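Local coordinates for acetyl-CoA hydrolase/transferase family protein (Porphyromonas gingivalis, PDB 2NVV), which probably hydrolyses acetyl-CoA or transfers its CoA to another carboxylate, and also binds zinc, at residues G25-G30 with S306-R311; L255-G260 with V285-V290; A278-T283 with R298-S303; A289-M294 with D322-K327; V347-T352 with G380-N385. One frame throughout, in Å; residues are numbered along the deposited sequence.

Contact 1 (G25-G30 with S306-R311); sequences GFTPAG and SLSVSR
Three hydroxyl groups meet where the loop 25-30 passes the short strand 306-307: Thr27 OG1 lies 2.8 Å from Ser308 OG, a probable hydrogen bond across the contact, and Ser308 OG is hydrogen-bonded in turn to Ser306 OG at 3.1 Å. Thr27 OG1 is held from its own side as well, because it accepts the backbone N of Ala29 at 3.2 Å and so closes an ST turn. Ser308 OG swings back beside its own backbone N (chi1 -61°), which brings it to Thr27. Carbon contacts flank the hydroxyls. Ser306 OG sits in the plane of the Phe26 ring, at its edge, 3.7 Å from Phe26 CD2, while Ala29 CB rests against Ser308 OG and Leu307 O, both at 3.9 Å. The backbone of Ser306 is hydrogen-bonded to the backbones of Glu284 and Ile286, and the side chain of Phe26 lies about 4 Å from that of Glu284, the predicted glutamyl-CoA residue. A loop of the N-terminal family region thus meets the strand beside the probable active site mainly through serine and threonine hydroxyls, so the join is polar rather than a hydrophobic seam.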
# COMPACT_ATOMS: atom_id res chain seq x y z
N GLY A 25 -11.88 19.35 -10.99
CA GLY A 25 -11.04 19.95 -9.96
C GLY A 25 -10.43 19.03 -8.92
O GLY A 25 -10.73 17.84 -8.87
N PHE A 26 -9.55 19.60 -8.11
CA PHE A 26 -8.89 18.88 -7.03
C PHE A 26 -8.73 19.95 -5.96
O PHE A 26 -7.97 20.89 -6.14
CB PHE A 26 -7.53 18.38 -7.50
CG PHE A 26 -6.92 17.37 -6.58
CD1 PHE A 26 -7.41 16.07 -6.54
CD2 PHE A 26 -5.83 17.70 -5.79
CE1 PHE A 26 -6.83 15.12 -5.71
CE2 PHE A 26 -5.24 16.77 -4.96
CZ PHE A 26 -5.73 15.47 -4.91
N THR A 27 -9.45 19.77 -4.85
CA THR A 27 -9.51 20.74 -3.76
C THR A 27 -10.41 21.78 -4.40
O THR A 27 -10.68 21.69 -5.60
CB THR A 27 -8.14 21.41 -3.40
OG1 THR A 27 -7.87 22.47 -4.32
CG2 THR A 27 -7.01 20.39 -3.43
N PRO A 28 -10.89 22.78 -3.64
CA PRO A 28 -11.76 23.79 -4.26
C PRO A 28 -11.30 24.18 -5.66
O PRO A 28 -12.12 24.39 -6.55
CB PRO A 28 -11.68 24.94 -3.27
CG PRO A 28 -11.61 24.24 -1.98
CD PRO A 28 -10.61 23.12 -2.24
N ALA A 29 -9.99 24.28 -5.85
CA ALA A 29 -9.41 24.65 -7.14
C ALA A 29 -9.88 23.75 -8.30
O ALA A 29 -9.79 22.52 -8.22
CB ALA A 29 -7.88 24.63 -7.05
N GLY A 30 -10.40 24.38 -9.36
CA GLY A 30 -10.87 23.64 -10.52
C GLY A 30 -12.27 23.06 -10.43
O GLY A 30 -12.71 22.35 -11.32
N SER A 306 -3.27 19.97 -8.59
CA SER A 306 -3.94 21.25 -8.47
C SER A 306 -2.99 22.34 -8.01
O SER A 306 -1.99 22.07 -7.36
CB SER A 306 -5.09 21.16 -7.47
OG SER A 306 -4.58 21.15 -6.14
N LEU A 307 -3.32 23.56 -8.37
CA LEU A 307 -2.55 24.72 -7.97
C LEU A 307 -3.49 25.42 -7.01
O LEU A 307 -4.33 26.22 -7.43
CB LEU A 307 -2.24 25.62 -9.18
CG LEU A 307 -1.41 26.88 -8.93
CD1 LEU A 307 -0.02 26.51 -8.46
CD2 LEU A 307 -1.32 27.68 -10.21
N SER A 308 -3.37 25.08 -5.74
CA SER A 308 -4.23 25.65 -4.71
C SER A 308 -3.52 26.81 -4.03
O SER A 308 -2.96 26.65 -2.94
CB SER A 308 -4.60 24.58 -3.69
OG SER A 308 -5.32 23.53 -4.32
N VAL A 309 -3.56 27.97 -4.66
CA VAL A 309 -2.90 29.16 -4.13
C VAL A 309 -3.86 30.31 -3.83
O VAL A 309 -4.98 30.33 -4.32
CB VAL A 309 -1.82 29.66 -5.10
CG1 VAL A 309 -0.78 28.57 -5.31
CG2 VAL A 309 -2.46 30.07 -6.42
N SER A 310 -3.40 31.26 -3.02
CA SER A 310 -4.22 32.41 -2.65
C SER A 310 -4.44 33.31 -3.86
O SER A 310 -3.75 33.16 -4.87
CB SER A 310 -3.56 33.18 -1.51
OG SER A 310 -2.24 33.56 -1.85
N ARG A 311 -5.39 34.22 -3.76
CA ARG A 311 -5.70 35.14 -4.87
C ARG A 311 -4.50 35.98 -5.27
O ARG A 311 -4.28 36.24 -6.45
CB ARG A 311 -6.86 36.06 -4.49
CG ARG A 311 -7.21 37.09 -5.56
CD ARG A 311 -8.32 38.03 -5.10
NE ARG A 311 -9.48 37.29 -4.61
CZ ARG A 311 -10.54 37.86 -4.06
NH1 ARG A 311 -11.56 37.13 -3.64
NH2 ARG A 311 -10.58 39.18 -3.92

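Contact 2 (L255-G260 with V285-V290); sequences LQSGVG and VIQDAV
Val259, in the glycine-rich turn that leads from strand 255-257 into helix 261-272, meets Val285 through one methyl each, CG2 to CG2 at 3.3 Å, with the two side chains crossing at about a right angle. This strand-turn-helix carries Gly258, Val259 and Gly260 of the predicted CoA site, and its GxGxxA sequence is consistent with a Rossmann-type nucleotide loop. The second touch is polar but not a bond: Gln287 OE1 is modelled 3.2 Å from Gly258 O, acceptor facing acceptor. Gln287 reaches there because CG stands between its backbone N and carbonyl carbon (chi1 65°) and the chain then bends at the next torsion, turning the amide toward the loop. Gln287 stands at the N-cap position of helix 288-295, and its side chain packs on Leu267.

In the next shell, strand 255-257 is held by backbone bonds on two flanks, Leu255 to Asn280 and Tyr282, Gln256 to Ile348 and Ile350. On the other segment, Ile286 is bonded to Ser306, and Asp288 OD1 takes the hydroxyl of Ser310. Within the turn, Ser257 OG donates to Gly258 O at 3.2 Å, in the carbonyl plane and on a lone pair.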
# COMPACT_ATOMS: atom_id res chain seq x y z
N LEU A 255 9.99 15.69 -4.43
CA LEU A 255 9.31 15.73 -3.14
C LEU A 255 7.80 15.80 -3.23
O LEU A 255 7.24 16.21 -4.23
CB LEU A 255 9.78 16.91 -2.29
CG LEU A 255 11.22 17.00 -1.81
CD1 LEU A 255 11.36 18.28 -1.02
CD2 LEU A 255 11.59 15.82 -0.93
N GLN A 256 7.15 15.37 -2.15
CA GLN A 256 5.71 15.41 -2.04
C GLN A 256 5.42 15.74 -0.59
O GLN A 256 6.03 15.16 0.33
CB GLN A 256 5.09 14.07 -2.41
CG GLN A 256 3.58 14.01 -2.26
CD GLN A 256 3.14 13.70 -0.85
OE1 GLN A 256 3.68 12.81 -0.19
NE2 GLN A 256 2.13 14.43 -0.37
N SER A 257 4.53 16.71 -0.37
CA SER A 257 4.17 17.10 0.98
C SER A 257 2.68 17.38 1.00
O SER A 257 2.08 17.62 -0.06
CB SER A 257 4.92 18.36 1.39
OG SER A 257 4.32 19.53 0.85
N GLY A 258 2.09 17.33 2.18
CA GLY A 258 0.67 17.62 2.29
C GLY A 258 0.46 19.12 2.33
O GLY A 258 1.34 19.90 1.96
N VAL A 259 -0.72 19.53 2.77
CA VAL A 259 -1.05 20.94 2.89
C VAL A 259 -1.13 21.26 4.38
O VAL A 259 -1.50 20.40 5.18
CB VAL A 259 -2.40 21.24 2.21
CG1 VAL A 259 -2.83 22.68 2.49
CG2 VAL A 259 -2.27 21.01 0.72
N GLY A 260 -0.77 22.48 4.76
CA GLY A 260 -0.85 22.82 6.16
C GLY A 260 0.35 23.60 6.65
O GLY A 260 1.29 23.86 5.89
N VAL A 285 -1.01 18.70 -4.31
CA VAL A 285 -1.40 20.10 -4.45
C VAL A 285 -0.25 21.09 -4.24
O VAL A 285 0.51 21.02 -3.27
CB VAL A 285 -2.62 20.45 -3.51
CG1 VAL A 285 -3.09 19.21 -2.77
CG2 VAL A 285 -2.26 21.55 -2.54
N ILE A 286 -0.12 22.01 -5.19
CA ILE A 286 0.91 23.02 -5.16
C ILE A 286 0.35 24.21 -4.40
O ILE A 286 -0.66 24.79 -4.81
CB ILE A 286 1.30 23.41 -6.60
CG1 ILE A 286 1.72 22.15 -7.36
CG2 ILE A 286 2.42 24.42 -6.59
CD1 ILE A 286 1.81 22.33 -8.85
N GLN A 287 0.98 24.57 -3.29
CA GLN A 287 0.52 25.68 -2.47
C GLN A 287 1.39 26.93 -2.61
O GLN A 287 2.38 26.93 -3.34
CB GLN A 287 0.45 25.27 -1.00
CG GLN A 287 1.81 24.93 -0.40
CD GLN A 287 2.15 23.45 -0.47
OE1 GLN A 287 1.93 22.71 0.50
NE2 GLN A 287 2.68 23.01 -1.60
N ASP A 288 1.00 27.99 -1.91
CA ASP A 288 1.73 29.25 -1.94
C ASP A 288 3.20 29.04 -1.59
O ASP A 288 4.08 29.55 -2.27
CB ASP A 288 1.14 30.25 -0.95
CG ASP A 288 -0.22 30.76 -1.38
OD1 ASP A 288 -0.82 31.55 -0.63
OD2 ASP A 288 -0.68 30.41 -2.47
N ALA A 289 3.45 28.27 -0.54
CA ALA A 289 4.82 28.01 -0.09
C ALA A 289 5.73 27.51 -1.21
O ALA A 289 6.90 27.87 -1.26
CB ALA A 289 4.81 27.01 1.06
N VAL A 290 5.18 26.70 -2.11
CA VAL A 290 5.96 26.16 -3.24
C VAL A 290 6.26 27.27 -4.24
O VAL A 290 7.38 27.42 -4.72
CB VAL A 290 5.19 25.01 -3.96
CG1 VAL A 290 5.87 24.66 -5.27
CG2 VAL A 290 5.13 23.79 -3.05

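Contact 3 (A278-T283 with R298-S303)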
# COMPACT_ATOMS: atom_id res chain seq x y z
N ALA A 278 18.54 22.73 -5.22
CA ALA A 278 17.33 23.18 -5.89
C ALA A 278 16.58 21.90 -6.23
O ALA A 278 17.16 20.97 -6.79
CB ALA A 278 17.66 23.96 -7.15
N PHE A 279 15.30 21.85 -5.89
CA PHE A 279 14.54 20.64 -6.11
C PHE A 279 13.22 20.80 -6.85
O PHE A 279 12.73 21.90 -7.07
CB PHE A 279 14.31 19.97 -4.75
CG PHE A 279 13.52 20.82 -3.76
CD1 PHE A 279 12.13 20.68 -3.65
CD2 PHE A 279 14.17 21.75 -2.95
CE1 PHE A 279 11.41 21.46 -2.74
CE2 PHE A 279 13.46 22.53 -2.04
CZ PHE A 279 12.08 22.38 -1.94
N ASN A 280 12.66 19.67 -7.25
CA ASN A 280 11.40 19.64 -7.97
C ASN A 280 10.35 18.99 -7.08
O ASN A 280 10.68 18.23 -6.18
CB ASN A 280 11.52 18.84 -9.27
CG ASN A 280 12.57 19.41 -10.21
OD1 ASN A 280 13.58 18.76 -10.50
ND2 ASN A 280 12.33 20.62 -10.72
N MSE A 281 9.09 19.30 -7.35
CA MSE A 281 7.98 18.73 -6.60
C MSE A 281 7.23 17.78 -7.50
O MSE A 281 7.10 18.01 -8.71
CB MSE A 281 6.98 19.81 -6.16
CG MSE A 281 7.53 20.93 -5.30
SE MSE A 281 8.04 20.30 -3.57
CE MSE A 281 6.26 19.94 -2.82
N TYR A 282 6.75 16.69 -6.91
CA TYR A 282 5.91 15.75 -7.62
C TYR A 282 4.87 15.46 -6.55
O TYR A 282 4.80 14.36 -6.00
CB TYR A 282 6.65 14.47 -8.01
CG TYR A 282 5.88 13.69 -9.07
CD1 TYR A 282 5.89 14.11 -10.40
CD2 TYR A 282 5.06 12.62 -8.73
CE1 TYR A 282 5.10 13.48 -11.35
CE2 TYR A 282 4.27 12.00 -9.67
CZ TYR A 282 4.29 12.43 -10.98
OH TYR A 282 3.48 11.82 -11.92
N THR A 283 4.09 16.49 -6.22
CA THR A 283 3.05 16.43 -5.18
C THR A 283 1.62 16.27 -5.70
O THR A 283 1.38 15.94 -6.86
CB THR A 283 3.03 17.70 -4.31
OG1 THR A 283 3.26 18.85 -5.13
CG2 THR A 283 4.04 17.64 -3.22
N ARG A 298 14.48 28.35 -5.76
CA ARG A 298 14.65 27.28 -4.79
C ARG A 298 13.99 25.99 -5.28
O ARG A 298 14.51 24.90 -5.08
CB ARG A 298 14.05 27.73 -3.46
CG ARG A 298 14.01 26.68 -2.39
CD ARG A 298 15.34 25.94 -2.26
NE ARG A 298 16.50 26.79 -1.99
CZ ARG A 298 17.70 26.30 -1.70
NH1 ARG A 298 17.86 24.98 -1.64
NH2 ARG A 298 18.72 27.11 -1.48
N ILE A 299 12.83 26.12 -5.91
CA ILE A 299 12.12 24.99 -6.48
C ILE A 299 12.19 25.22 -7.99
O ILE A 299 11.79 26.27 -8.50
CB ILE A 299 10.64 24.91 -6.01
CG1 ILE A 299 10.58 24.37 -4.58
CG2 ILE A 299 9.83 24.00 -6.93
CD1 ILE A 299 9.18 24.19 -4.05
N LYS A 300 12.71 24.23 -8.71
CA LYS A 300 12.87 24.32 -10.15
C LYS A 300 11.63 24.04 -10.97
O LYS A 300 11.44 24.61 -12.04
CB LYS A 300 13.98 23.36 -10.57
CG LYS A 300 15.33 23.77 -10.10
CD LYS A 300 16.22 22.59 -9.83
CE LYS A 300 16.45 21.74 -11.05
NZ LYS A 300 17.35 20.60 -10.71
N PHE A 301 10.76 23.17 -10.46
CA PHE A 301 9.56 22.77 -11.19
C PHE A 301 8.57 22.16 -10.21
O PHE A 301 8.95 21.68 -9.13
CB PHE A 301 9.96 21.74 -12.25
CG PHE A 301 8.81 21.20 -13.04
CD1 PHE A 301 8.32 21.90 -14.13
CD2 PHE A 301 8.20 20.01 -12.67
CE1 PHE A 301 7.22 21.42 -14.85
CE2 PHE A 301 7.11 19.52 -13.38
CZ PHE A 301 6.62 20.23 -14.46
N ALA A 302 7.30 22.17 -10.57
CA ALA A 302 6.30 21.58 -9.71
C ALA A 302 5.25 20.78 -10.48
O ALA A 302 4.56 21.31 -11.34
CB ALA A 302 5.62 22.65 -8.89
N SER A 303 5.15 19.50 -10.16
CA SER A 303 4.15 18.64 -10.77
C SER A 303 3.11 18.43 -9.68
O SER A 303 3.46 18.25 -8.52
CB SER A 303 4.76 17.31 -11.17
OG SER A 303 3.78 16.47 -11.78
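Ile299 and Phe279 pair on adjacent parallel strands, 279-282 and 299-303, whose axes run 4.6 Å apart at only 6°. These strands belong to a beta-alpha-beta crossover whose connection contains helix 288-295. Starting at its root, the Ile299 side chain has CB and CG2 alongside the Phe279 carbonyl, with CG2 3.6 Å from Phe279 O. CG1 then lies over a face of the Phe279 ring, 4.0 Å from the centroid and 29° off the normal, a CH-pi contact. At the tip, CD1 touches both the ring atom CE1 and Met281 CG, the latter at 3.9 Å. The Phe279 ring is brought there by a chi1 of 61°, and the selenium of Met281 (a selenomethionine) lies at its edge, in plane. Leu255, Val290 and Leu293 pack on the side of the sheet that carries Phe279, Met281 and Ile299.

The backbone ladder slips by one residue. Phe279 O takes the N-H of Lys300 at 2.8 Å, whereas Met281 N gives to Phe301 O, so the extra residue is accommodated as in a beta bulge. Beyond it, Ser303 N bonds to Met281 O. On the other face Ser303 OG lies against the Tyr282 ring while bonded to Arg331, and Tyr282 OH is bonded to Tyr335 O. At the ladder's end Ser303 O accepts Thr283 N at 3.0 Å and, more weakly, Thr283 OG1 at 3.4 Å.

Contact 4 (A289-M294 with D322-K327); sequences AVIALM and DFFKDK
Met294, on helix 288-295, faces segment 322-327, which begins in helix 321-324, the backbones coming nearest at Met294 and Lys327 with their CA atoms 8.3 Å apart. Helix 288-295 is the crossover helix between strands 279-282 and 299-304, and segment 322-327 leads into the next parallel strand, 328-330, so the contact joins two successive connections of one parallel sheet in an alpha/beta unit. Inside the first segment Met294 N is bonded to Val290 O.

The selenomethionine Met294 reaches across with CG anti to the backbone N (chi1 -159°) and the chain straight as far as the selenium, bending only at the last torsion. Its selenium lies 5.5 Å from the centroid of the Phe324 ring, well away from the ring normal, in an oblique Met-aromatic contact. The terminal methyl is placed too close to Phe324 and Lys327 to be trusted in detail. One turn back, Ile291 CG2 meets Phe324 CE2 at 3.7 Å, the two side chains crossing at about a right angle, with Ile317 of helix 311-318 packing on both.

The two phenylalanines also bear on each other. Phe323 CD2 stands 3.5 Å above the Phe324 ring, over its centre, while the Phe323 ring presents its edge to Met294 O, 3.4 Å from CZ and in the ring plane. Lys327 CE lies above one face of Phe323, toward the rim. The lysine folds back over its own turn: NZ gives a hydrogen bond to Phe323 O at 2.8 Å, in the carbonyl plane, and forms a salt bridge, weaker as a hydrogen bond, with Asp326 OD2 at 3.2 Å.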
# COMPACT_ATOMS: atom_id res chain seq x y z
N ALA A 289 3.45 28.27 -0.54
CA ALA A 289 4.82 28.01 -0.09
C ALA A 289 5.73 27.51 -1.21
O ALA A 289 6.90 27.87 -1.26
CB ALA A 289 4.81 27.01 1.06
N VAL A 290 5.18 26.70 -2.11
CA VAL A 290 5.96 26.16 -3.24
C VAL A 290 6.26 27.27 -4.24
O VAL A 290 7.38 27.42 -4.72
CB VAL A 290 5.19 25.01 -3.96
CG1 VAL A 290 5.87 24.66 -5.27
CG2 VAL A 290 5.13 23.79 -3.05
N ILE A 291 5.24 28.07 -4.53
CA ILE A 291 5.38 29.19 -5.46
C ILE A 291 6.47 30.15 -4.97
O ILE A 291 7.31 30.61 -5.75
CB ILE A 291 4.05 29.94 -5.59
CG1 ILE A 291 2.96 28.96 -6.02
CG2 ILE A 291 4.19 31.08 -6.58
CD1 ILE A 291 3.21 28.32 -7.36
N ALA A 292 6.46 30.44 -3.67
CA ALA A 292 7.43 31.35 -3.07
C ALA A 292 8.86 30.87 -3.31
O ALA A 292 9.72 31.67 -3.68
CB ALA A 292 7.15 31.48 -1.57
N LEU A 293 9.10 29.58 -3.09
CA LEU A 293 10.42 28.99 -3.29
C LEU A 293 10.78 28.95 -4.76
O LEU A 293 11.96 28.99 -5.13
CB LEU A 293 10.45 27.57 -2.72
CG LEU A 293 10.39 27.53 -1.19
CD1 LEU A 293 10.35 26.09 -0.70
CD2 LEU A 293 11.60 28.27 -0.62
N MSE A 294 9.75 28.86 -5.60
CA MSE A 294 9.92 28.82 -7.04
C MSE A 294 10.45 30.17 -7.55
O MSE A 294 11.36 30.22 -8.38
CB MSE A 294 8.57 28.51 -7.69
CG MSE A 294 8.66 27.97 -9.08
SE MSE A 294 6.96 27.29 -9.65
CE MSE A 294 6.80 28.30 -11.29
N ASP A 322 5.10 34.04 -18.24
CA ASP A 322 6.45 34.04 -18.81
C ASP A 322 7.44 33.25 -17.96
O ASP A 322 8.39 32.65 -18.46
CB ASP A 322 6.96 35.48 -18.93
CG ASP A 322 6.43 36.40 -17.83
OD1 ASP A 322 5.20 36.62 -17.81
OD2 ASP A 322 7.23 36.91 -17.01
N PHE A 323 7.19 33.26 -16.66
CA PHE A 323 8.03 32.58 -15.70
C PHE A 323 7.46 31.25 -15.21
O PHE A 323 8.19 30.26 -15.14
CB PHE A 323 8.27 33.52 -14.52
CG PHE A 323 9.08 32.93 -13.41
CD1 PHE A 323 10.47 32.85 -13.51
CD2 PHE A 323 8.47 32.44 -12.26
CE1 PHE A 323 11.23 32.29 -12.48
CE2 PHE A 323 9.21 31.88 -11.22
CZ PHE A 323 10.59 31.80 -11.33
N PHE A 324 6.17 31.22 -14.88
CA PHE A 324 5.54 30.03 -14.34
C PHE A 324 5.07 28.94 -15.29
O PHE A 324 5.12 27.77 -14.95
CB PHE A 324 4.36 30.43 -13.45
CG PHE A 324 4.74 31.33 -12.31
CD1 PHE A 324 4.78 32.71 -12.48
CD2 PHE A 324 5.08 30.80 -11.07
CE1 PHE A 324 5.16 33.55 -11.44
CE2 PHE A 324 5.46 31.62 -10.02
CZ PHE A 324 5.50 33.00 -10.21
N LYS A 325 4.62 29.32 -16.47
CA LYS A 325 4.10 28.38 -17.46
C LYS A 325 4.89 27.09 -17.66
O LYS A 325 4.32 26.00 -17.68
CB LYS A 325 3.93 29.09 -18.81
CG LYS A 325 2.93 28.42 -19.72
CD LYS A 325 2.29 29.44 -20.66
CE LYS A 325 1.17 28.80 -21.45
NZ LYS A 325 0.29 28.04 -20.54
N ASP A 326 6.20 27.22 -17.79
CA ASP A 326 7.08 26.07 -17.99
C ASP A 326 7.63 25.47 -16.69
O ASP A 326 8.52 24.62 -16.73
CB ASP A 326 8.26 26.49 -18.88
CG ASP A 326 8.89 27.80 -18.41
OD1 ASP A 326 8.21 28.85 -18.49
OD2 ASP A 326 10.05 27.77 -17.95
N LYS A 327 7.10 25.90 -15.55
CA LYS A 327 7.58 25.39 -14.28
C LYS A 327 6.51 24.68 -13.48
O LYS A 327 6.80 24.04 -12.47
CB LYS A 327 8.16 26.51 -13.44
CG LYS A 327 9.39 27.16 -14.03
CD LYS A 327 9.85 28.35 -13.20
CE LYS A 327 11.06 29.01 -13.86
NZ LYS A 327 10.82 29.29 -15.30

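Contact 5 (V347-T352 with G380-N385); sequences VITINT and GDFTRN
Phe382 meets Thr349 at the root of its ring, where the Thr349 methyl CG2 lies 3.4 Å from Phe382 CB and 3.8 Å from CD1, approaching the ring obliquely. Further out, ring atom CE1 is 3.4 Å from Gln256 CG, and Glu284, Asn337 and Val342 also touch the Phe382 side chain. Glu284 is the predicted glutamyl-CoA residue, so Phe382 borders the probable active site. The second flat group, the amide of Asn351, comes to the helix with ND2 3.9 Å from Thr383 OG1. Both polar ends are engaged beyond this pair: ND2 gives its hydrogen bond to Gln256 OE1, and Thr383 OG1 is bonded to Ser379 O one turn back in its helix. Thr349 turns its branches apart, chi1 64° setting OG1 against the backbone of Thr383, 3.7 Å from its CA, and CG2 against Phe382. A weak bond joins Thr349 OG1 to Ser386 OG.

The axes of strand 348-352 and helix 380-385 approach to 7.8 Å at 129° between their directions. The strand runs between 255-257 and 389-392 in a mixed sheet, and the helix, leading into 389-392, packs across its face. On the helix's outer side Arg384 NH2 is hydrogen-bonded to Gly380 O of the second subunit, a bond repeated in reverse, so the same helix joins the sheet to the dimer interface.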
# COMPACT_ATOMS: atom_id res chain seq x y z
N VAL A 347 10.26 9.37 -5.39
CA VAL A 347 9.67 10.51 -4.72
C VAL A 347 9.78 10.37 -3.22
O VAL A 347 9.40 9.33 -2.66
CB VAL A 347 8.18 10.66 -5.09
CG1 VAL A 347 7.61 11.90 -4.44
CG2 VAL A 347 8.03 10.74 -6.58
N ILE A 348 10.29 11.41 -2.56
CA ILE A 348 10.39 11.40 -1.11
C ILE A 348 9.08 12.02 -0.63
O ILE A 348 8.74 13.13 -1.02
CB ILE A 348 11.60 12.25 -0.63
CG1 ILE A 348 12.89 11.54 -1.04
CG2 ILE A 348 11.54 12.46 0.89
CD1 ILE A 348 14.13 12.33 -0.80
N THR A 349 8.34 11.28 0.20
CA THR A 349 7.05 11.74 0.68
C THR A 349 7.04 12.16 2.14
O THR A 349 7.61 11.49 2.99
CB THR A 349 5.96 10.65 0.46
OG1 THR A 349 6.26 9.50 1.25
CG2 THR A 349 5.91 10.22 -0.99
N ILE A 350 6.36 13.28 2.41
CA ILE A 350 6.24 13.84 3.75
C ILE A 350 4.77 14.16 4.00
O ILE A 350 4.20 15.05 3.37
CB ILE A 350 7.07 15.13 3.88
CG1 ILE A 350 8.44 14.93 3.22
CG2 ILE A 350 7.25 15.49 5.34
CD1 ILE A 350 9.08 16.21 2.76
N ASN A 351 4.17 13.43 4.93
CA ASN A 351 2.76 13.59 5.25
C ASN A 351 2.54 13.74 6.74
O ASN A 351 3.42 13.44 7.53
CB ASN A 351 2.00 12.39 4.72
CG ASN A 351 1.90 12.40 3.20
OD1 ASN A 351 1.03 13.06 2.64
ND2 ASN A 351 2.80 11.68 2.54
N THR A 352 1.35 14.20 7.12
CA THR A 352 1.01 14.41 8.52
C THR A 352 0.32 13.20 9.15
O THR A 352 -0.20 12.31 8.46
CB THR A 352 0.07 15.60 8.70
OG1 THR A 352 -1.26 15.22 8.34
CG2 THR A 352 0.51 16.76 7.82
N GLY A 380 -1.58 7.27 1.22
CA GLY A 380 -1.27 5.87 1.00
C GLY A 380 -0.54 5.69 -0.33
O GLY A 380 0.48 4.99 -0.38
N ASP A 381 -1.05 6.30 -1.40
CA ASP A 381 -0.41 6.20 -2.72
C ASP A 381 1.07 6.58 -2.62
O ASP A 381 1.93 5.91 -3.19
CB ASP A 381 -1.07 7.15 -3.73
CG ASP A 381 -2.51 6.76 -4.06
OD1 ASP A 381 -2.77 5.60 -4.44
OD2 ASP A 381 -3.40 7.63 -3.96
N PHE A 382 1.35 7.66 -1.90
CA PHE A 382 2.70 8.15 -1.73
C PHE A 382 3.53 7.36 -0.72
O PHE A 382 4.52 6.71 -1.08
CB PHE A 382 2.63 9.61 -1.34
CG PHE A 382 2.25 10.51 -2.48
CD1 PHE A 382 3.16 10.80 -3.49
CD2 PHE A 382 0.97 11.06 -2.56
CE1 PHE A 382 2.80 11.60 -4.56
CE2 PHE A 382 0.61 11.86 -3.62
CZ PHE A 382 1.53 12.14 -4.62
N THR A 383 3.14 7.41 0.55
CA THR A 383 3.85 6.70 1.62
C THR A 383 4.30 5.30 1.22
O THR A 383 5.48 4.95 1.33
CB THR A 383 2.96 6.54 2.87
OG1 THR A 383 2.60 7.84 3.37
CG2 THR A 383 3.70 5.79 3.94
N ARG A 384 3.34 4.50 0.75
CA ARG A 384 3.61 3.12 0.35
C ARG A 384 4.72 2.96 -0.68
O ARG A 384 5.53 2.03 -0.57
CB ARG A 384 2.33 2.47 -0.16
CG ARG A 384 2.54 1.08 -0.75
CD ARG A 384 3.01 0.08 0.29
NE ARG A 384 1.89 -0.45 1.07
CZ ARG A 384 1.10 -1.45 0.66
NH1 ARG A 384 0.10 -1.87 1.42
NH2 ARG A 384 1.32 -2.03 -0.51
N ASN A 385 4.78 3.85 -1.67
CA ASN A 385 5.77 3.72 -2.73
C ASN A 385 6.94 4.70 -2.76
O ASN A 385 7.79 4.62 -3.64
CB ASN A 385 5.07 3.76 -4.08
CG ASN A 385 3.94 2.75 -4.18
OD1 ASN A 385 2.76 3.10 -4.09
ND2 ASN A 385 4.29 1.48 -4.33

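Contacts 3, 4 and 5 are buried, whereas contacts 1 and 2 are partly buried; contacts 1, 2 and 5 all border the predicted CoA site, contact 2 holding three of its residues, while contact 4 lies away from it. Contacts 2 and 4 share helix 288-295, and contact 3 pairs the strands that flank it in the chain. Strand 255-257 links contact 2 to contact 3 by backbone bonds at Leu255 and to contact 5 at Gln256; strands 285-286 and 306-307 likewise join contacts 2 and 1. Chemistry follows position: backbone bonds dominate contact 3, aromatic and aliphatic packing contact 4, hydroxyls contact 1, while contacts 2 and 5 have no hydrogen bond between their segments. Contact 5 alone borders the second subunit.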